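Local atomic coordinates of carboxylic ester hydrolase (Aspergillus niger, PDB entry 7K4O), a protein that hydrolyses carboxylic esters as a serine esterase of the tannase family, probably cleaving the galloyl ester bonds of plant tannins. Residues 51-56 with 110-115; 313-318 with 375-380; 320-325 with 544-549. All coordinates share one frame; numbering follows the deposited sequence.

Contact 1 of 3, residues 51-56 with 110-115; sequences PSATIN and GVMYGA. With MAN (alpha-D-mannopyranose), chain B.
Met112 carries this contact, reaching from the end of a short helix to strand 50-66. Its CG stands between the backbone N and the carbonyl carbon (chi1 70°), and a bend at chi3 turns the methyl toward the strand. CE therefore lies 3.7 Å from Ala53 CB and 3.3 Å from Pro51 O. The small methyl of Ala53 leaves room for this flexible, unbranched side chain. Further along, the branched Ile55 straddles two neighbours: its CG2 packs 3.9 Å from Met112 CB, while CB and CD1 both meet CG1 of Val111, whose side chain runs across it at about a right angle. The same Val111 CG1 approaches Asn56 O at 3.8 Å. At the strand's start, Pro51 CG and CD meet the hydroxyl end of Tyr113, each 3.5 Å from OH, CD lying at the edge of the phenol ring, near its plane. The compact proline ring packs beside the phenol, and Tyr113 also packs on Met482, Ala483 and Ile486 of helix 481-491. No hydrogen bond joins the segments. Ser52 N donates nearly straight to O3 of the mannose (3.0 Å, 172°). Helix 108-111 stops in a Schellman motif: Gly110 O accepts from Ala115 N and Tyr113 N on opposite faces of its plane, and Gly114, with positive phi, is its C-prime residue. A Schellman-capped helix end is packed against a sheet strand beside a glycan attached to the protein.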
loop_
_atom_site.group_PDB
_atom_site.type_symbol
_atom_site.label_atom_id
_atom_site.label_comp_id
_atom_site.label_asym_id
_atom_site.label_seq_id
_atom_site.Cartn_x
_atom_site.Cartn_y
_atom_site.Cartn_z
ATOM N N PRO A 51 11.592 -13.848 2.415
ATOM C CA PRO A 51 11.906 -15.130 3.053
ATOM C C PRO A 51 12.705 -14.930 4.333
ATOM O O PRO A 51 13.440 -13.922 4.533
ATOM C CB PRO A 51 12.748 -15.863 2.007
ATOM C CG PRO A 51 12.492 -15.151 0.713
ATOM C CD PRO A 51 12.142 -13.710 1.065
ATOM N N SER A 52 12.580 -15.913 5.241
ATOM C CA SER A 52 13.330 -15.885 6.507
ATOM C C SER A 52 14.818 -15.970 6.238
ATOM O O SER A 52 15.259 -16.683 5.310
ATOM C CB SER A 52 12.833 -16.963 7.449
ATOM O OG SER A 52 11.461 -16.663 7.748
ATOM N N ALA A 53 15.593 -15.261 7.014
ATOM C CA ALA A 53 17.055 -15.247 6.837
ATOM C C ALA A 53 17.739 -14.878 8.140
ATOM O O ALA A 53 17.123 -14.339 9.034
ATOM C CB ALA A 53 17.477 -14.285 5.746
ATOM N N THR A 54 19.042 -15.051 8.140
ATOM C CA THR A 54 19.939 -14.516 9.171
ATOM C C THR A 54 20.922 -13.572 8.502
ATOM O O THR A 54 21.565 -13.978 7.503
ATOM C CB THR A 54 20.670 -15.641 9.931
ATOM O OG1 THR A 54 19.673 -16.497 10.480
ATOM C CG2 THR A 54 21.490 -15.114 11.066
ATOM N N ILE A 55 20.999 -12.330 8.973
ATOM C CA ILE A 55 21.787 -11.278 8.253
ATOM C C ILE A 55 22.824 -10.643 9.153
ATOM O O ILE A 55 22.664 -10.593 10.387
ATOM C CB ILE A 55 20.870 -10.213 7.611
ATOM C CG1 ILE A 55 20.008 -9.526 8.648
ATOM C CG2 ILE A 55 20.023 -10.874 6.554
ATOM C CD1 ILE A 55 19.162 -8.390 8.085
ATOM N N ASN A 56 23.879 -10.123 8.522
ATOM C CA ASN A 56 24.909 -9.293 9.160
ATOM C C ASN A 56 24.921 -7.954 8.416
ATOM O O ASN A 56 24.823 -7.988 7.160
ATOM C CB ASN A 56 26.311 -9.906 9.012
ATOM C CG ASN A 56 26.329 -11.339 9.506
ATOM O OD1 ASN A 56 25.973 -11.615 10.629
ATOM N ND2 ASN A 56 26.737 -12.262 8.662
ATOM N N GLY A 110 16.217 -5.885 2.039
ATOM C CA GLY A 110 17.283 -5.484 1.115
ATOM C C GLY A 110 18.599 -6.153 1.442
ATOM O O GLY A 110 19.263 -6.692 0.554
ATOM N N VAL A 111 18.978 -6.093 2.693
ATOM C CA VAL A 111 20.312 -6.592 3.141
ATOM C C VAL A 111 20.434 -8.069 2.754
ATOM O O VAL A 111 21.514 -8.476 2.283
ATOM C CB VAL A 111 20.499 -6.391 4.637
ATOM C CG1 VAL A 111 21.737 -7.118 5.142
ATOM C CG2 VAL A 111 20.549 -4.919 4.973
ATOM N N MET A 112 19.360 -8.831 2.845
ATOM C CA MET A 112 19.474 -10.287 2.564
ATOM C C MET A 112 19.668 -10.534 1.057
ATOM O O MET A 112 20.083 -11.660 0.709
ATOM C CB MET A 112 18.294 -11.074 3.098
ATOM C CG MET A 112 17.016 -10.812 2.360
ATOM S SD MET A 112 15.625 -11.833 2.917
ATOM C CE MET A 112 15.484 -11.367 4.626
ATOM N N TYR A 113 19.422 -9.554 0.180
ATOM C CA TYR A 113 19.727 -9.639 -1.273
ATOM C C TYR A 113 20.949 -8.786 -1.618
ATOM O O TYR A 113 21.139 -8.434 -2.788
ATOM C CB TYR A 113 18.479 -9.283 -2.078
ATOM C CG TYR A 113 17.417 -10.323 -1.980
ATOM C CD1 TYR A 113 17.517 -11.552 -2.629
ATOM C CD2 TYR A 113 16.357 -10.166 -1.114
ATOM C CE1 TYR A 113 16.553 -12.537 -2.453
ATOM C CE2 TYR A 113 15.424 -11.168 -0.898
ATOM C CZ TYR A 113 15.508 -12.369 -1.577
ATOM O OH TYR A 113 14.578 -13.365 -1.411
ATOM N N GLY A 114 21.806 -8.480 -0.651
ATOM C CA GLY A 114 23.044 -7.729 -0.875
ATOM C C GLY A 114 22.835 -6.294 -1.277
ATOM O O GLY A 114 23.708 -5.710 -1.958
ATOM N N ALA A 115 21.721 -5.694 -0.821
ATOM C CA ALA A 115 21.423 -4.272 -1.080
ATOM C C ALA A 115 21.692 -3.443 0.153
ATOM O O ALA A 115 21.206 -3.786 1.253
ATOM C CB ALA A 115 20.010 -4.100 -1.541
HETATM C C1 MAN B . 11.365 -21.529 3.606
HETATM C C2 MAN B . 11.592 -20.005 3.828
HETATM C C3 MAN B . 10.234 -19.398 4.167
HETATM C C4 MAN B . 9.225 -19.569 3.033
HETATM C C5 MAN B . 9.161 -21.059 2.645
HETATM C C6 MAN B . 8.490 -21.341 1.338
HETATM O O2 MAN B . 12.094 -19.392 2.633
HETATM O O3 MAN B . 10.546 -18.052 4.506
HETATM O O4 MAN B . 7.936 -19.139 3.478
HETATM O O5 MAN B . 10.469 -21.657 2.497
HETATM O O6 MAN B . 8.330 -22.839 1.118
#

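Contact 2 of 3, residues 313-318 with 375-380; sequences LHDSQG and TYDTLK
Ser316 OG meets Asp377 OD2 at 2.6 Å, on the syn lone pair of the carboxylate, and the same aspartate makes a second bond to this serine: its OD1 takes Ser316 N at 2.9 Å, also on the syn side but 26° out of the carboxylate plane. Short, polar serine suits a site where one carboxylate must hold both a backbone N-H and a hydroxyl.

Asp315 OD2 forms a salt bridge with the guanidinium of Arg319, just beyond the segment. In one of the two modelled conformers of Lys380, NZ reaches the same OD2 at 2.9 Å, on its anti lone pair. In that conformer the lysine CG is anti to the backbone N (chi1 170°) and the rest of the chain is extended, carrying the ammonium group alongside the aspartate, both side chains pointing the same way. OD1 also accepts from Gln317 N, from above the carboxylate plane, closing an Asx turn over the type I turn from Asp315 to Gly318. Arg319, and Lys380 in this conformer, would favour the ionised form of this buried carboxylate.

Beside these bonds the contact turns apolar. Leu313 spreads its two methyls over the helix, CD1 lying 3.7 Å from Tyr376 CB and CD2 3.8 Å from Leu379 CB. His314 O also approaches Tyr376 CB, at 3.3 Å.

Helix 376-390 opens with a capping box, in which Thr375 and Thr378 exchange backbone-to-side-chain bonds. The segment 313-318 follows helix 300-310 and lies along this first turn, while the Tyr376 side chain also packs on Val227, Val228 and Thr231 of helix 224-232, and Leu313 on Tyr224.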
loop_
_atom_site.group_PDB
_atom_site.type_symbol
_atom_site.label_atom_id
_atom_site.label_comp_id
_atom_site.label_asym_id
_atom_site.label_seq_id
_atom_site.Cartn_x
_atom_site.Cartn_y
_atom_site.Cartn_z
ATOM N N LEU A 313 -19.807 4.802 -2.800
ATOM C CA LEU A 313 -20.407 6.151 -2.638
ATOM C C LEU A 313 -21.065 6.601 -3.930
ATOM O O LEU A 313 -20.414 6.697 -4.993
ATOM C CB LEU A 313 -19.339 7.135 -2.182
ATOM C CG LEU A 313 -19.797 8.584 -2.128
ATOM C CD1 LEU A 313 -20.868 8.775 -1.076
ATOM C CD2 LEU A 313 -18.613 9.472 -1.818
ATOM N N HIS A 314 -22.364 6.922 -3.821
ATOM C CA HIS A 314 -23.140 7.610 -4.881
ATOM C C HIS A 314 -23.715 8.890 -4.255
ATOM O O HIS A 314 -23.890 8.916 -3.045
ATOM C CB HIS A 314 -24.261 6.721 -5.443
ATOM C CG HIS A 314 -23.799 5.558 -6.258
ATOM N ND1 HIS A 314 -23.092 4.519 -5.687
ATOM C CD2 HIS A 314 -23.958 5.258 -7.563
ATOM C CE1 HIS A 314 -22.853 3.615 -6.629
ATOM N NE2 HIS A 314 -23.378 4.014 -7.794
ATOM N N ASP A 315 -23.837 9.931 -5.040
ATOM C CA ASP A 315 -24.294 11.236 -4.524
ATOM C C ASP A 315 -25.841 11.216 -4.487
ATOM O O ASP A 315 -26.458 10.181 -4.830
ATOM C CB ASP A 315 -23.740 12.378 -5.367
ATOM C CG ASP A 315 -24.252 12.484 -6.777
ATOM O OD1 ASP A 315 -25.288 11.803 -7.129
ATOM O OD2 ASP A 315 -23.626 13.229 -7.562
ATOM N N SER A 316 -26.417 12.338 -4.050
ATOM C CA SER A 316 -27.877 12.505 -3.796
ATOM C C SER A 316 -28.629 12.323 -5.117
ATOM O O SER A 316 -29.851 12.058 -5.086
ATOM C CB SER A 316 -28.159 13.863 -3.138
ATOM O OG SER A 316 -27.766 14.908 -4.017
ATOM N N GLN A 317 -27.963 12.414 -6.261
ATOM C CA GLN A 317 -28.626 12.187 -7.577
ATOM C C GLN A 317 -28.357 10.782 -8.144
ATOM O O GLN A 317 -28.636 10.568 -9.343
ATOM C CB GLN A 317 -28.239 13.296 -8.551
ATOM C CG GLN A 317 -28.684 14.679 -8.065
ATOM C CD GLN A 317 -30.181 14.839 -8.213
ATOM O OE1 GLN A 317 -30.916 15.012 -7.232
ATOM N NE2 GLN A 317 -30.636 14.732 -9.458
ATOM N N GLY A 318 -27.826 9.854 -7.342
ATOM C CA GLY A 318 -27.543 8.476 -7.800
ATOM C C GLY A 318 -26.293 8.349 -8.683
ATOM O O GLY A 318 -26.072 7.263 -9.241
ATOM N N THR A 375 -23.321 14.042 4.858
ATOM C CA THR A 375 -24.129 13.277 3.913
ATOM C C THR A 375 -23.219 12.657 2.853
ATOM O O THR A 375 -22.032 13.050 2.784
ATOM C CB THR A 375 -25.179 14.159 3.243
ATOM O OG1 THR A 375 -24.580 15.124 2.371
ATOM C CG2 THR A 375 -26.080 14.821 4.271
ATOM N N TYR A 376 -23.792 11.835 2.002
ATOM C CA TYR A 376 -23.094 11.370 0.783
ATOM C C TYR A 376 -22.523 12.572 0.019
ATOM O O TYR A 376 -21.395 12.491 -0.524
ATOM C CB TYR A 376 -23.996 10.519 -0.110
ATOM C CG TYR A 376 -24.549 9.277 0.556
ATOM C CD1 TYR A 376 -23.851 8.564 1.517
ATOM C CD2 TYR A 376 -25.829 8.831 0.233
ATOM C CE1 TYR A 376 -24.374 7.416 2.096
ATOM C CE2 TYR A 376 -26.358 7.680 0.792
ATOM C CZ TYR A 376 -25.632 6.957 1.713
ATOM O OH TYR A 376 -26.160 5.840 2.301
ATOM N N ASP A 377 -23.289 13.654 -0.148
ATOM C CA ASP A 377 -22.811 14.819 -0.927
ATOM C C ASP A 377 -21.638 15.509 -0.204
ATOM O O ASP A 377 -20.759 16.034 -0.933
ATOM C CB ASP A 377 -23.962 15.807 -1.199
ATOM C CG ASP A 377 -24.954 15.357 -2.261
ATOM O OD1 ASP A 377 -24.693 14.382 -2.980
ATOM O OD2 ASP A 377 -26.046 16.006 -2.360
ATOM N N THR A 378 -21.610 15.541 1.125
ATOM C CA THR A 378 -20.474 16.126 1.890
ATOM C C THR A 378 -19.214 15.313 1.503
ATOM O O THR A 378 -18.148 15.939 1.265
ATOM C CB THR A 378 -20.656 16.032 3.401
ATOM O OG1 THR A 378 -21.953 16.541 3.748
ATOM C CG2 THR A 378 -19.623 16.768 4.222
ATOM N N LEU A 379 -19.341 13.996 1.475
ATOM C CA LEU A 379 -18.182 13.103 1.124
ATOM C C LEU A 379 -17.749 13.397 -0.318
ATOM O O LEU A 379 -16.522 13.527 -0.588
ATOM C CB LEU A 379 -18.553 11.629 1.301
ATOM C CG LEU A 379 -18.950 11.197 2.706
ATOM C CD1 LEU A 379 -19.178 9.710 2.749
ATOM C CD2 LEU A 379 -17.938 11.582 3.761
ATOM N N LYS A 380 -18.683 13.517 -1.254
ATOM C CA LYS A 380 -18.359 13.863 -2.651
ATOM C C LYS A 380 -17.584 15.181 -2.683
ATOM O O LYS A 380 -16.569 15.276 -3.368
ATOM C CB LYS A 380 -19.632 13.962 -3.482
ATOM C CG LYS A 380 -19.430 14.552 -4.864
ATOM C CD LYS A 380 -20.739 14.826 -5.574
ATOM C CE LYS A 380 -20.540 15.427 -6.945
ATOM N NZ LYS A 380 -21.820 15.513 -7.685
#

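Contact 3 of 3, residues 320-325 with 544-549; sequences RVYFSY and YDLDAV
The two irregular segments are tied at Arg320, whose carbonyl O accepts from Ala548 N at 3.0 Å within the type I turn from Leu546 to Val549, and whose N donates to the side chain of Asp547. In that second bond, OD1 of Asp547 is met on its syn side at 2.9 Å; CG of the aspartate, set between the backbone N and the carbonyl carbon (chi1 65°), folds the carboxylate back to the arginine backbone. The Arg320 side chain runs over Leu546 CD2 and bends at chi3, bringing its guanidinium face over CD1 of Tyr544, 3.6 Å from CZ. The two planes are inclined by 56°, and NH1 donates to Tyr322 O, which lies close to the guanidinium plane and so restrains the group's rotation. Arginine suits this place because its long aliphatic part packs while its flat end takes the CD1 side of a tilted tyrosine ring over its face.

Across one face of the same Tyr544 ring comes Phe323, its CB 4.0 Å above the centroid in a CH-pi contact. The rings themselves meet obliquely, centroids 5.0 Å apart. Leu546 sends CD1 to the edge of the Tyr322 ring and CD2 toward Phe323, and Val321 CG2 packs 3.6 Å from Ala548 CB, where the short alanine side chain fits close beside the backbone bond. Buried Val321 O has no polar partner.

Helix 425-438 covers Tyr322, Phe323 and Leu546. This is a loop-to-loop packing of the hydrolase, in which the C-terminal tail, turning through an inverse gamma turn at Leu546, is clamped onto the loop that follows helix 300-310.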
loop_
_atom_site.group_PDB
_atom_site.type_symbol
_atom_site.label_atom_id
_atom_site.label_comp_id
_atom_site.label_asym_id
_atom_site.label_seq_id
_atom_site.Cartn_x
_atom_site.Cartn_y
_atom_site.Cartn_z
ATOM N N ARG A 320 -22.292 7.904 -9.462
ATOM C CA ARG A 320 -21.199 7.225 -8.725
ATOM C C ARG A 320 -20.029 8.193 -8.502
ATOM O O ARG A 320 -19.537 8.763 -9.488
ATOM C CB ARG A 320 -20.692 6.004 -9.484
ATOM C CG ARG A 320 -19.653 5.239 -8.661
ATOM C CD ARG A 320 -19.162 3.986 -9.349
ATOM N NE ARG A 320 -20.046 2.841 -9.209
ATOM C CZ ARG A 320 -20.056 1.993 -8.209
ATOM N NH1 ARG A 320 -19.294 2.174 -7.142
ATOM N NH2 ARG A 320 -20.886 0.945 -8.273
ATOM N N VAL A 321 -19.603 8.282 -7.265
ATOM C CA VAL A 321 -18.430 9.096 -6.847
ATOM C C VAL A 321 -17.182 8.210 -6.731
ATOM O O VAL A 321 -16.100 8.675 -7.162
ATOM C CB VAL A 321 -18.699 9.811 -5.526
ATOM C CG1 VAL A 321 -17.583 10.804 -5.254
ATOM C CG2 VAL A 321 -20.075 10.504 -5.518
ATOM N N TYR A 322 -17.304 7.046 -6.119
ATOM C CA TYR A 322 -16.139 6.150 -5.956
ATOM C C TYR A 322 -16.660 4.712 -5.877
ATOM O O TYR A 322 -17.833 4.453 -6.150
ATOM C CB TYR A 322 -15.276 6.606 -4.772
ATOM C CG TYR A 322 -13.809 6.178 -4.844
ATOM C CD1 TYR A 322 -13.103 6.313 -6.020
ATOM C CD2 TYR A 322 -13.169 5.615 -3.750
ATOM C CE1 TYR A 322 -11.780 5.876 -6.119
ATOM C CE2 TYR A 322 -11.822 5.243 -3.814
ATOM C CZ TYR A 322 -11.141 5.390 -5.005
ATOM O OH TYR A 322 -9.830 4.936 -5.072
ATOM N N PHE A 323 -15.797 3.807 -5.470
ATOM C CA PHE A 323 -16.076 2.364 -5.286
ATOM C C PHE A 323 -15.540 1.987 -3.944
ATOM O O PHE A 323 -14.797 2.736 -3.290
ATOM C CB PHE A 323 -15.540 1.541 -6.459
ATOM C CG PHE A 323 -14.177 1.990 -6.942
ATOM C CD1 PHE A 323 -13.068 1.702 -6.183
ATOM C CD2 PHE A 323 -14.040 2.717 -8.096
ATOM C CE1 PHE A 323 -11.829 2.182 -6.567
ATOM C CE2 PHE A 323 -12.789 3.135 -8.521
ATOM C CZ PHE A 323 -11.705 2.876 -7.734
ATOM N N SER A 324 -15.973 0.829 -3.498
ATOM C CA SER A 324 -15.655 0.340 -2.159
ATOM C C SER A 324 -14.904 -0.991 -2.269
ATOM O O SER A 324 -14.567 -1.429 -3.395
ATOM C CB SER A 324 -16.924 0.220 -1.326
ATOM O OG SER A 324 -16.619 0.018 0.031
ATOM N N TYR A 325 -14.636 -1.550 -1.112
ATOM C CA TYR A 325 -13.913 -2.833 -0.955
ATOM C C TYR A 325 -14.686 -3.937 -1.658
ATOM O O TYR A 325 -15.940 -3.883 -1.794
ATOM C CB TYR A 325 -13.709 -3.147 0.516
ATOM C CG TYR A 325 -13.249 -1.961 1.304
ATOM C CD1 TYR A 325 -11.942 -1.491 1.214
ATOM C CD2 TYR A 325 -14.113 -1.245 2.101
ATOM C CE1 TYR A 325 -11.523 -0.370 1.901
ATOM C CE2 TYR A 325 -13.709 -0.112 2.780
ATOM C CZ TYR A 325 -12.398 0.324 2.704
ATOM O OH TYR A 325 -12.014 1.414 3.436
ATOM N N TYR A 544 -15.055 1.282 -13.323
ATOM C CA TYR A 544 -16.123 2.150 -12.779
ATOM C C TYR A 544 -16.159 3.480 -13.514
ATOM O O TYR A 544 -15.156 4.095 -13.815
ATOM C CB TYR A 544 -15.988 2.319 -11.277
ATOM C CG TYR A 544 -16.172 1.018 -10.552
ATOM C CD1 TYR A 544 -17.432 0.571 -10.229
ATOM C CD2 TYR A 544 -15.091 0.182 -10.275
ATOM C CE1 TYR A 544 -17.636 -0.639 -9.590
ATOM C CE2 TYR A 544 -15.273 -1.035 -9.635
ATOM C CZ TYR A 544 -16.560 -1.460 -9.315
ATOM O OH TYR A 544 -16.754 -2.650 -8.688
ATOM N N ASP A 545 -17.393 3.915 -13.804
ATOM C CA ASP A 545 -17.662 5.232 -14.391
ATOM C C ASP A 545 -18.009 6.186 -13.246
ATOM O O ASP A 545 -19.117 6.062 -12.632
ATOM C CB ASP A 545 -18.791 5.143 -15.413
ATOM C CG ASP A 545 -19.183 6.499 -15.972
ATOM O OD1 ASP A 545 -18.434 7.474 -15.810
ATOM O OD2 ASP A 545 -20.264 6.563 -16.553
ATOM N N LEU A 546 -17.089 7.082 -12.883
ATOM C CA LEU A 546 -17.328 8.003 -11.747
ATOM C C LEU A 546 -18.060 9.236 -12.285
ATOM O O LEU A 546 -17.481 10.344 -12.375
ATOM C CB LEU A 546 -15.987 8.365 -11.082
ATOM C CG LEU A 546 -15.171 7.141 -10.641
ATOM C CD1 LEU A 546 -13.987 7.561 -9.789
ATOM C CD2 LEU A 546 -16.010 6.170 -9.833
ATOM N N ASP A 547 -19.310 9.036 -12.703
ATOM C CA ASP A 547 -20.048 10.101 -13.417
ATOM C C ASP A 547 -20.516 11.223 -12.473
ATOM O O ASP A 547 -20.957 12.246 -13.002
ATOM C CB ASP A 547 -21.224 9.476 -14.174
ATOM C CG ASP A 547 -22.269 8.854 -13.276
ATOM O OD1 ASP A 547 -21.935 8.123 -12.337
ATOM O OD2 ASP A 547 -23.460 9.069 -13.568
ATOM N N ALA A 548 -20.359 11.123 -11.162
ATOM C CA ALA A 548 -20.581 12.245 -10.230
ATOM C C ALA A 548 -19.469 13.302 -10.334
ATOM O O ALA A 548 -19.643 14.404 -9.792
ATOM C CB ALA A 548 -20.706 11.762 -8.827
ATOM N N VAL A 549 -18.318 12.932 -10.872
ATOM C CA VAL A 549 -17.108 13.779 -10.809
ATOM C C VAL A 549 -16.807 14.313 -12.190
ATOM O O VAL A 549 -16.540 13.541 -13.108
ATOM C CB VAL A 549 -15.915 13.013 -10.222
ATOM C CG1 VAL A 549 -14.704 13.952 -10.214
ATOM C CG2 VAL A 549 -16.228 12.491 -8.841
#

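Contacts 2 and 3 share one loop, residues 313-325, and touch: Leu313 O lies 2.9 Å from Val321 N, probably a hydrogen bond, and their centres are about 10 Å apart. Contact 1 is remote, on the opposite side of the chain's centre, with centres about 48 and 42 Å away. Contact 3 is the most buried and mixes backbone bonds with aromatic packing; contact 2, partly buried, relies on charged and polar side chains at a helix start. Contact 1, also partly buried, joins a sheet strand to a helix end by mainly apolar packing, with no hydrogen bond between the segments, its polar bond going to a sugar.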